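Local structure of glutamine cyclotransferase (Zymomonas mobilis, 3NOL) at residues 208-216 / 246-257. The protein catalyses, as a glutaminyl cyclase, the cyclisation of N-terminal glutamine to pyroglutamate, and is built as a calcium-containing beta-propeller. Residues are numbered along the deposited sequence; the frame is centred on the assembly and turned at random.
Sequences IDLNGILAE and WPKVFEITLTQR
Trp246 receives Leu214 over one face of its indole. Leu214 CD2 stands 3.6 Å from the centroid of the six-membered ring, 5° off the normal, a CH-pi contact. Ile213 CG2 meets the same ring obliquely, 3.6 Å from Trp246 CZ3. NE1 of Trp246 is hydrogen-bonded to the backbone O of Asp225. Lys248 CB sits above one face of the Phe250 ring, offset toward the rim, and Ile213 CG1 lies over the centre of the opposite face in a CH-pi contact. With chi1 at -157°, CG1 of Ile213 lies anti to the backbone N, and the extended chi2 lays CD1 over the same face, 3.8 Å from Phe250 CD1. Ile252 CD1 touches Leu210 CD2 at 4.0 Å. Leu254 crosses Ile208 at about a right angle, and its CD1 is 3.7 Å from Ile208 CD1. At the far end Arg257 NH2 gives a hydrogen bond and salt bridge to Asp209 OD2 (3.0 Å, 161°), which lies near the guanidinium plane. A water links Asp209 OD2 to Arg257 NH1, and Asp30 is a second carboxylate partner of NH2. Asp209 OD1 accepts from Asn211 N, an Asx turn, and from Asn211 ND2, from opposite faces of the carboxylate. With an alanine here in place of Asp209, Arg257 is likely to keep Asp30 but lose this carboxylate, and the turn at Asn211 its side-chain acceptor. The type II turn Leu210-Ile213 leads into the 3-10 segment 213-216, which lies against Trp246 and Phe250. Strand 28-38 pairs with strand 248-256 as outer strand of the last blade, the velcro closure of propellers, and runs parallel to strand 204-209, outermost in the preceding blade. The contact thus joins two adjacent blades, Leu210 touching Ile194 in one and Val241 in the other.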
loop_
_atom_site.group_PDB
_atom_site.type_symbol
_atom_site.label_atom_id
_atom_site.label_comp_id
_atom_site.label_asym_id
_atom_site.label_seq_id
_atom_site.Cartn_x
_atom_site.Cartn_y
_atom_site.Cartn_z
ATOM N N ILE A 208 11.400 -1.076 9.636
ATOM C CA ILE A 208 10.378 -1.458 10.608
ATOM C C ILE A 208 10.218 -2.970 10.620
ATOM O O ILE A 208 9.884 -3.577 9.606
ATOM C CB ILE A 208 9.041 -0.776 10.279
ATOM C CG1 ILE A 208 9.216 0.756 10.328
ATOM C CG2 ILE A 208 7.929 -1.286 11.209
ATOM C CD1 ILE A 208 8.207 1.502 9.435
ATOM N N ASP A 209 10.465 -3.575 11.775
ATOM C CA ASP A 209 10.427 -5.031 11.911
ATOM C C ASP A 209 9.086 -5.455 12.522
ATOM O O ASP A 209 8.859 -5.269 13.727
ATOM C CB ASP A 209 11.595 -5.491 12.803
ATOM C CG ASP A 209 11.701 -7.008 12.915
ATOM O OD1 ASP A 209 10.855 -7.736 12.354
ATOM O OD2 ASP A 209 12.662 -7.485 13.586
ATOM N N LEU A 210 8.195 -5.995 11.691
ATOM C CA LEU A 210 6.901 -6.516 12.159
ATOM C C LEU A 210 6.858 -8.038 12.398
ATOM O O LEU A 210 5.790 -8.601 12.550
ATOM C CB LEU A 210 5.750 -6.092 11.218
ATOM C CG LEU A 210 5.591 -4.568 11.059
ATOM C CD1 LEU A 210 4.377 -4.223 10.190
ATOM C CD2 LEU A 210 5.530 -3.835 12.405
ATOM N N ASN A 211 8.016 -8.698 12.416
ATOM C CA ASN A 211 8.037 -10.121 12.738
ATOM C C ASN A 211 7.389 -10.356 14.090
ATOM O O ASN A 211 7.615 -9.596 15.034
ATOM C CB ASN A 211 9.453 -10.681 12.673
ATOM C CG ASN A 211 9.878 -10.982 11.253
ATOM O OD1 ASN A 211 9.402 -11.944 10.650
ATOM N ND2 ASN A 211 10.772 -10.161 10.708
ATOM N N GLY A 212 6.532 -11.371 14.151
ATOM C CA GLY A 212 5.825 -11.706 15.391
ATOM C C GLY A 212 4.488 -11.015 15.622
ATOM O O GLY A 212 3.745 -11.384 16.548
ATOM N N ILE A 213 4.154 -10.029 14.787
ATOM C CA ILE A 213 2.885 -9.320 14.929
ATOM C C ILE A 213 1.660 -10.257 14.764
ATOM O O ILE A 213 0.635 -10.033 15.392
ATOM C CB ILE A 213 2.798 -8.041 14.035
ATOM C CG1 ILE A 213 1.774 -7.057 14.608
ATOM C CG2 ILE A 213 2.525 -8.414 12.578
ATOM C CD1 ILE A 213 1.861 -5.677 14.068
ATOM N N LEU A 214 1.786 -11.309 13.951
ATOM C CA LEU A 214 0.678 -12.276 13.785
ATOM C C LEU A 214 0.295 -12.992 15.068
ATOM O O LEU A 214 -0.853 -13.403 15.222
ATOM C CB LEU A 214 0.969 -13.298 12.683
ATOM C CG LEU A 214 0.583 -12.922 11.259
ATOM C CD1 LEU A 214 0.613 -14.188 10.388
ATOM C CD2 LEU A 214 -0.789 -12.230 11.190
ATOM N N ALA A 215 1.264 -13.153 15.970
ATOM C CA ALA A 215 1.045 -13.761 17.284
ATOM C C ALA A 215 0.107 -12.908 18.162
ATOM O O ALA A 215 -0.494 -13.415 19.113
ATOM C CB ALA A 215 2.401 -13.994 17.988
ATOM N N GLU A 216 -0.028 -11.623 17.808
ATOM C CA GLU A 216 -0.903 -10.672 18.504
ATOM C C GLU A 216 -2.221 -10.399 17.727
ATOM O O GLU A 216 -2.993 -9.498 18.087
ATOM C CB GLU A 216 -0.139 -9.353 18.771
ATOM C CG GLU A 216 1.051 -9.518 19.759
ATOM C CD GLU A 216 1.850 -8.230 19.986
ATOM O OE1 GLU A 216 1.277 -7.225 20.473
ATOM O OE2 GLU A 216 3.064 -8.225 19.688
ATOM N N TRP A 246 -5.118 -11.282 6.294
ATOM C CA TRP A 246 -4.871 -11.025 7.704
ATOM C C TRP A 246 -6.193 -10.687 8.409
ATOM O O TRP A 246 -7.043 -9.986 7.842
ATOM C CB TRP A 246 -3.851 -9.896 7.866
ATOM C CG TRP A 246 -2.452 -10.349 7.641
ATOM C CD1 TRP A 246 -2.009 -11.330 6.772
ATOM C CD2 TRP A 246 -1.302 -9.878 8.332
ATOM N NE1 TRP A 246 -0.640 -11.468 6.879
ATOM C CE2 TRP A 246 -0.183 -10.598 7.836
ATOM C CE3 TRP A 246 -1.102 -8.924 9.334
ATOM C CZ2 TRP A 246 1.119 -10.378 8.311
ATOM C CZ3 TRP A 246 0.191 -8.714 9.805
ATOM C CH2 TRP A 246 1.281 -9.435 9.294
ATOM N N PRO A 247 -6.390 -11.209 9.635
ATOM C CA PRO A 247 -7.652 -10.965 10.367
ATOM C C PRO A 247 -7.761 -9.591 11.024
ATOM O O PRO A 247 -8.815 -9.268 11.592
ATOM C CB PRO A 247 -7.631 -12.047 11.463
ATOM C CG PRO A 247 -6.136 -12.230 11.743
ATOM C CD PRO A 247 -5.475 -12.104 10.386
ATOM N N LYS A 248 -6.675 -8.817 10.987
ATOM C CA LYS A 248 -6.670 -7.480 11.604
ATOM C C LYS A 248 -5.953 -6.445 10.747
ATOM O O LYS A 248 -5.070 -6.798 9.972
ATOM C CB LYS A 248 -5.970 -7.506 12.982
ATOM C CG LYS A 248 -6.564 -8.438 14.061
ATOM C CD LYS A 248 -7.988 -8.061 14.494
ATOM C CE LYS A 248 -8.446 -9.004 15.629
ATOM N NZ LYS A 248 -9.866 -8.749 16.041
ATOM N N VAL A 249 -6.333 -5.172 10.922
ATOM C CA VAL A 249 -5.494 -4.029 10.598
ATOM C C VAL A 249 -4.982 -3.536 11.956
ATOM O O VAL A 249 -5.777 -3.364 12.890
ATOM C CB VAL A 249 -6.286 -2.874 9.931
ATOM C CG1 VAL A 249 -5.372 -1.665 9.658
ATOM C CG2 VAL A 249 -6.963 -3.352 8.638
ATOM N N PHE A 250 -3.685 -3.304 12.054
ATOM C CA PHE A 250 -3.083 -2.838 13.305
ATOM C C PHE A 250 -2.749 -1.367 13.182
ATOM O O PHE A 250 -2.081 -0.948 12.228
ATOM C CB PHE A 250 -1.783 -3.584 13.609
ATOM C CG PHE A 250 -1.970 -5.060 13.829
ATOM C CD1 PHE A 250 -1.672 -5.956 12.816
ATOM C CD2 PHE A 250 -2.469 -5.546 15.049
ATOM C CE1 PHE A 250 -1.857 -7.339 12.994
ATOM C CE2 PHE A 250 -2.659 -6.921 15.252
ATOM C CZ PHE A 250 -2.341 -7.825 14.213
ATOM N N GLU A 251 -3.189 -0.593 14.168
ATOM C CA GLU A 251 -2.714 0.769 14.328
ATOM C C GLU A 251 -1.495 0.675 15.246
ATOM O O GLU A 251 -1.601 0.170 16.382
ATOM C CB GLU A 251 -3.810 1.630 14.949
ATOM C CG GLU A 251 -3.359 3.036 15.247
ATOM C CD GLU A 251 -4.439 3.873 15.941
ATOM O OE1 GLU A 251 -4.084 4.963 16.435
ATOM O OE2 GLU A 251 -5.613 3.447 15.981
ATOM N N ILE A 252 -0.350 1.121 14.738
ATOM C CA ILE A 252 0.929 0.937 15.454
ATOM C C ILE A 252 1.701 2.231 15.649
ATOM O O ILE A 252 1.653 3.139 14.815
ATOM C CB ILE A 252 1.877 -0.078 14.747
ATOM C CG1 ILE A 252 2.220 0.375 13.302
ATOM C CG2 ILE A 252 1.313 -1.488 14.791
ATOM C CD1 ILE A 252 3.379 -0.468 12.672
ATOM N N THR A 253 2.437 2.297 16.752
ATOM C CA THR A 253 3.488 3.309 16.906
ATOM C C THR A 253 4.863 2.634 16.740
ATOM O O THR A 253 4.964 1.404 16.783
ATOM C CB THR A 253 3.374 4.060 18.263
ATOM O OG1 THR A 253 3.423 3.115 19.329
ATOM C CG2 THR A 253 2.043 4.880 18.342
ATOM N N LEU A 254 5.896 3.447 16.510
ATOM C CA LEU A 254 7.255 2.956 16.256
ATOM C C LEU A 254 8.218 3.494 17.287
ATOM O O LEU A 254 8.113 4.657 17.681
ATOM C CB LEU A 254 7.736 3.405 14.867
ATOM C CG LEU A 254 6.869 2.952 13.709
ATOM C CD1 LEU A 254 7.462 3.535 12.422
ATOM C CD2 LEU A 254 6.820 1.426 13.689
ATOM N N THR A 255 9.145 2.640 17.718
ATOM C CA THR A 255 10.263 3.073 18.559
ATOM C C THR A 255 11.552 2.484 18.030
ATOM O O THR A 255 11.602 1.293 17.686
ATOM C CB THR A 255 10.098 2.647 20.038
ATOM O OG1 THR A 255 9.916 1.228 20.120
ATOM C CG2 THR A 255 8.904 3.358 20.674
ATOM N N GLN A 256 12.601 3.304 18.009
ATOM C CA GLN A 256 13.889 2.841 17.514
ATOM C C GLN A 256 14.463 1.808 18.468
ATOM O O GLN A 256 14.514 2.026 19.687
ATOM C CB GLN A 256 14.875 3.999 17.296
ATOM C CG GLN A 256 16.192 3.509 16.671
ATOM C CD GLN A 256 17.228 4.605 16.476
ATOM O OE1 GLN A 256 16.907 5.788 16.412
ATOM N NE2 GLN A 256 18.487 4.202 16.373
ATOM N N ARG A 257 14.859 0.674 17.918
ATOM C CA ARG A 257 15.461 -0.402 18.707
ATOM C C ARG A 257 16.899 -0.054 19.149
ATOM O O ARG A 257 17.647 0.616 18.415
ATOM C CB ARG A 257 15.450 -1.700 17.902
ATOM C CG ARG A 257 16.049 -2.913 18.622
ATOM C CD ARG A 257 16.183 -4.090 17.670
ATOM N NE ARG A 257 14.872 -4.544 17.195
ATOM C CZ ARG A 257 14.685 -5.499 16.289
ATOM N NH1 ARG A 257 15.729 -6.119 15.736
ATOM N NH2 ARG A 257 13.449 -5.832 15.936
HETATM O O HOH W 1 15.363 -7.028 13.021
#